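PDB 4ONY: extracellular solute-binding protein family 5 from Brucella melitensis, which probably binds peptides or related solutes in the periplasm and hands them to an ABC transporter for uptake across the inner membrane. Local coordinates for residues L311-N316 / E446-A451; L413-Q416 / Q420-D423. All blocks are in the same frame, centred on the assembly; numbering follows the deposited sequence.

Interactions 1 and 2 lie on the same side of the chain's centre. Their centres are about 23 Å apart and their nearest atoms about 9 Å, so they do not meet directly. Interaction 1, which is buried, joins segments 130 residues apart, on strand 310-315 and helix 443-458; it alone lies on the six-stranded mixed sheet. Interaction 2 falls between those two in sequence and is local: the end of helix 404-416, which packs against helix 325-333, meets strand 420-422 of a separate two-stranded hairpin. One contact thus packs a helix on the mixed sheet, while the other packs the end of a helix on the hairpin that follows it, at the periphery of this probable solute-binding protein.

Interaction 1. Residues L311-N316 / E446-A451; sequences LGFVFN and EKIALA
F313 reaches from the sheet to I448 and A449 on a helix packed over it, an alpha/beta layer of the kind that builds the lobes of periplasmic binding proteins. Strand 310-315 runs inside a mixed sheet, bonded through its backbone to strands 484-489 and 557-562, and helix 443-458 follows strand 435-440 of the same sheet. CB of F313 already points to the helix, and CG, anti to the carbonyl carbon (chi1 -68°), carries the ring on to it. On one flank of the ring CE1 comes 4.4 Å from A449 CB. CZ, at the far end, makes the closer contacts: it lies 4.0 Å from A449 CA and 4.1 Å from I448 CG2. The ring therefore meets the helix with its edge, and a flat, rigid side chain suits the place because it spans the gap between layers whose nearest CA atoms, those of F313 and A449, are 8.7 Å apart. Alanine suits the helix side, since its single methyl lets the ring approach the backbone itself. I448 is branched at CB; CG2 is the branch that comes nearest CZ, with CG1 slightly farther off, and the side chain also packs on L486 and Y561. Y452, one helical turn beyond I448, stacks on the F313 ring. No hydrogen bond crosses the contact; the nearest atom of the helix segment to the ring is I448 O, in the ring plane at its edge, 3.9 Å from F313 CZ.

Interaction 2. Residues L413-Q416 / Q420-D423; sequences LLSQ and QFKD
The hydroxyl of S415 is hydrogen-bonded to the backbone carbonyl oxygen of Y411, one turn earlier in helix 404-416, and the same OG atom touches the ring of F421. S415 OG lies anti to its own carbonyl carbon, chi1 -62°, which holds it beside the helix backbone near the Y411 carbonyl. Serine is suited to this partly exposed place: it is small, and the helix itself satisfies its polar group. From there OG comes 3.7 Å from F421 CE2, near the plane of the ring at its edge, as a van der Waals neighbour. L414 meets the ring at CZ, on its edge. Its CB and its CD1 each lie 4.0 Å from F421 CZ, CD1 in the plane of the ring, and the two side chains cross at about a right angle. The leucine is buried, packing also on A330, F419 and L459; F421 adds an aromatic edge to its surroundings. Y411 meets the F421 ring as well, their planes inclined at about 35°. The CB of F421 does not aim at the helix, yet the aromatic side chain brings its end back to it. Strand 420-422 pairs with strand 425-427, Q420 being bonded to I427, and the arrangement is that of a helix leading through a short turn into an antiparallel beta hairpin, whose first strand folds an aromatic residue against the helix's last turn.

Interaction 1. Residues L311-N316 / E446-A451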
# COMPACT_ATOMS: atom_id res chain seq x y z
N LEU A 311 -6.42 -0.50 10.09
CA LEU A 311 -6.81 0.62 10.91
C LEU A 311 -7.15 0.00 12.27
O LEU A 311 -7.93 -0.93 12.35
CB LEU A 311 -8.04 1.35 10.33
CG LEU A 311 -8.63 2.48 11.18
CD1 LEU A 311 -7.65 3.64 11.35
CD2 LEU A 311 -9.90 3.01 10.56
N GLY A 312 -6.59 0.55 13.34
CA GLY A 312 -6.88 0.05 14.67
C GLY A 312 -6.59 1.04 15.75
O GLY A 312 -5.87 2.03 15.51
N PHE A 313 -7.11 0.78 16.97
CA PHE A 313 -6.64 1.51 18.13
C PHE A 313 -5.33 0.87 18.52
O PHE A 313 -5.19 -0.35 18.45
CB PHE A 313 -7.60 1.43 19.29
CG PHE A 313 -8.88 2.16 19.08
CD1 PHE A 313 -8.93 3.54 19.15
CD2 PHE A 313 -10.07 1.46 18.89
CE1 PHE A 313 -10.12 4.23 19.00
CE2 PHE A 313 -11.28 2.17 18.76
CZ PHE A 313 -11.30 3.55 18.82
N VAL A 314 -4.34 1.69 18.85
CA VAL A 314 -3.01 1.25 19.18
C VAL A 314 -2.73 1.48 20.64
O VAL A 314 -2.88 2.59 21.13
CB VAL A 314 -1.94 1.97 18.35
CG1 VAL A 314 -0.58 1.38 18.66
CG2 VAL A 314 -2.17 1.76 16.86
N PHE A 315 -2.35 0.44 21.36
CA PHE A 315 -1.94 0.55 22.75
C PHE A 315 -0.46 0.92 22.80
O PHE A 315 0.37 0.20 22.23
CB PHE A 315 -2.05 -0.81 23.47
CG PHE A 315 -3.47 -1.36 23.60
CD1 PHE A 315 -4.32 -0.91 24.61
CD2 PHE A 315 -3.88 -2.38 22.77
CE1 PHE A 315 -5.60 -1.44 24.76
CE2 PHE A 315 -5.17 -2.90 22.89
CZ PHE A 315 -6.02 -2.43 23.90
N ASN A 316 -0.12 2.00 23.51
CA ASN A 316 1.30 2.25 23.82
C ASN A 316 1.78 1.37 24.98
O ASN A 316 1.66 1.74 26.14
CB ASN A 316 1.58 3.72 24.15
CG ASN A 316 3.06 4.02 24.26
OD1 ASN A 316 3.91 3.14 24.10
ND2 ASN A 316 3.38 5.29 24.56
N GLU A 446 -12.63 11.05 16.54
CA GLU A 446 -13.43 11.27 17.71
C GLU A 446 -14.68 10.45 17.77
O GLU A 446 -15.03 9.94 18.84
CB GLU A 446 -13.91 12.71 17.78
CG GLU A 446 -13.10 13.56 18.68
CD GLU A 446 -13.83 14.86 18.89
OE1 GLU A 446 -14.53 14.97 19.95
OE2 GLU A 446 -13.72 15.70 17.96
N LYS A 447 -15.37 10.36 16.64
CA LYS A 447 -16.61 9.64 16.60
C LYS A 447 -16.42 8.17 16.98
O LYS A 447 -17.18 7.63 17.78
CB LYS A 447 -17.24 9.74 15.24
CG LYS A 447 -18.61 9.08 15.18
CD LYS A 447 -19.06 8.90 13.73
CE LYS A 447 -19.36 10.22 13.03
NZ LYS A 447 -19.57 9.98 11.57
N ILE A 448 -15.39 7.53 16.43
CA ILE A 448 -15.15 6.11 16.76
C ILE A 448 -14.57 5.93 18.18
O ILE A 448 -14.90 4.98 18.88
CB ILE A 448 -14.31 5.41 15.67
CG1 ILE A 448 -14.41 3.91 15.80
CG2 ILE A 448 -12.85 5.76 15.70
CD1 ILE A 448 -15.82 3.41 15.56
N ALA A 449 -13.79 6.89 18.63
CA ALA A 449 -13.25 6.85 19.99
C ALA A 449 -14.39 6.99 21.02
O ALA A 449 -14.39 6.32 22.06
CB ALA A 449 -12.24 7.93 20.18
N LEU A 450 -15.35 7.86 20.72
CA LEU A 450 -16.53 8.04 21.54
C LEU A 450 -17.28 6.75 21.67
O LEU A 450 -17.76 6.44 22.73
CB LEU A 450 -17.46 9.13 20.98
CG LEU A 450 -17.00 10.57 21.29
CD1 LEU A 450 -17.70 11.59 20.38
CD2 LEU A 450 -17.27 10.92 22.76
N ALA A 451 -17.42 6.01 20.57
CA ALA A 451 -18.14 4.75 20.63
C ALA A 451 -17.39 3.74 21.52
O ALA A 451 -18.00 3.06 22.32
CB ALA A 451 -18.37 4.20 19.23

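Interaction 2. Residues L413-Q416 / Q420-D423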
# COMPACT_ATOMS: atom_id res chain seq x y z
N LEU A 413 -10.78 -11.67 32.33
CA LEU A 413 -9.35 -11.44 31.99
C LEU A 413 -8.69 -10.37 32.88
O LEU A 413 -7.57 -10.57 33.36
CB LEU A 413 -9.16 -11.03 30.53
CG LEU A 413 -9.19 -12.17 29.50
CD1 LEU A 413 -9.38 -11.66 28.07
CD2 LEU A 413 -7.92 -13.01 29.55
N LEU A 414 -9.36 -9.25 33.10
CA LEU A 414 -8.79 -8.17 33.91
C LEU A 414 -8.62 -8.66 35.36
O LEU A 414 -7.64 -8.33 35.98
CB LEU A 414 -9.65 -6.88 33.88
CG LEU A 414 -9.68 -6.18 32.52
CD1 LEU A 414 -10.78 -5.12 32.49
CD2 LEU A 414 -8.35 -5.56 32.19
N SER A 415 -9.58 -9.44 35.87
CA SER A 415 -9.46 -10.03 37.21
C SER A 415 -8.25 -10.98 37.31
O SER A 415 -7.47 -10.88 38.24
CB SER A 415 -10.76 -10.73 37.62
OG SER A 415 -11.81 -9.79 37.68
N GLN A 416 -8.05 -11.82 36.31
CA GLN A 416 -6.85 -12.68 36.26
C GLN A 416 -5.56 -11.86 36.23
O GLN A 416 -4.54 -12.27 36.74
CB GLN A 416 -6.89 -13.61 35.03
CG GLN A 416 -8.06 -14.60 35.05
CD GLN A 416 -7.95 -15.68 36.15
OE1 GLN A 416 -7.17 -16.59 36.03
NE2 GLN A 416 -8.75 -15.61 37.17
N GLN A 420 -9.37 -5.15 40.34
CA GLN A 420 -10.58 -5.28 41.15
C GLN A 420 -11.66 -4.37 40.57
O GLN A 420 -11.42 -3.43 39.82
CB GLN A 420 -10.33 -4.83 42.58
CG GLN A 420 -9.09 -5.36 43.23
CD GLN A 420 -9.19 -6.79 43.66
OE1 GLN A 420 -10.26 -7.40 43.64
NE2 GLN A 420 -8.04 -7.34 44.05
N PHE A 421 -12.88 -4.65 40.97
CA PHE A 421 -14.03 -3.87 40.57
C PHE A 421 -14.75 -3.49 41.86
O PHE A 421 -15.14 -4.37 42.60
CB PHE A 421 -14.86 -4.68 39.62
CG PHE A 421 -14.13 -4.92 38.32
CD1 PHE A 421 -14.19 -3.99 37.30
CD2 PHE A 421 -13.34 -6.05 38.17
CE1 PHE A 421 -13.49 -4.23 36.10
CE2 PHE A 421 -12.64 -6.28 37.00
CZ PHE A 421 -12.71 -5.36 35.95
N LYS A 422 -14.80 -2.21 42.15
CA LYS A 422 -15.24 -1.71 43.45
C LYS A 422 -15.97 -0.46 43.03
O LYS A 422 -15.42 0.39 42.31
CB LYS A 422 -14.02 -1.42 44.38
N ASP A 423 -17.23 -0.37 43.49
CA ASP A 423 -18.31 0.33 42.79
C ASP A 423 -17.99 1.76 42.35
O ASP A 423 -17.25 2.51 43.01
CB ASP A 423 -19.59 0.32 43.66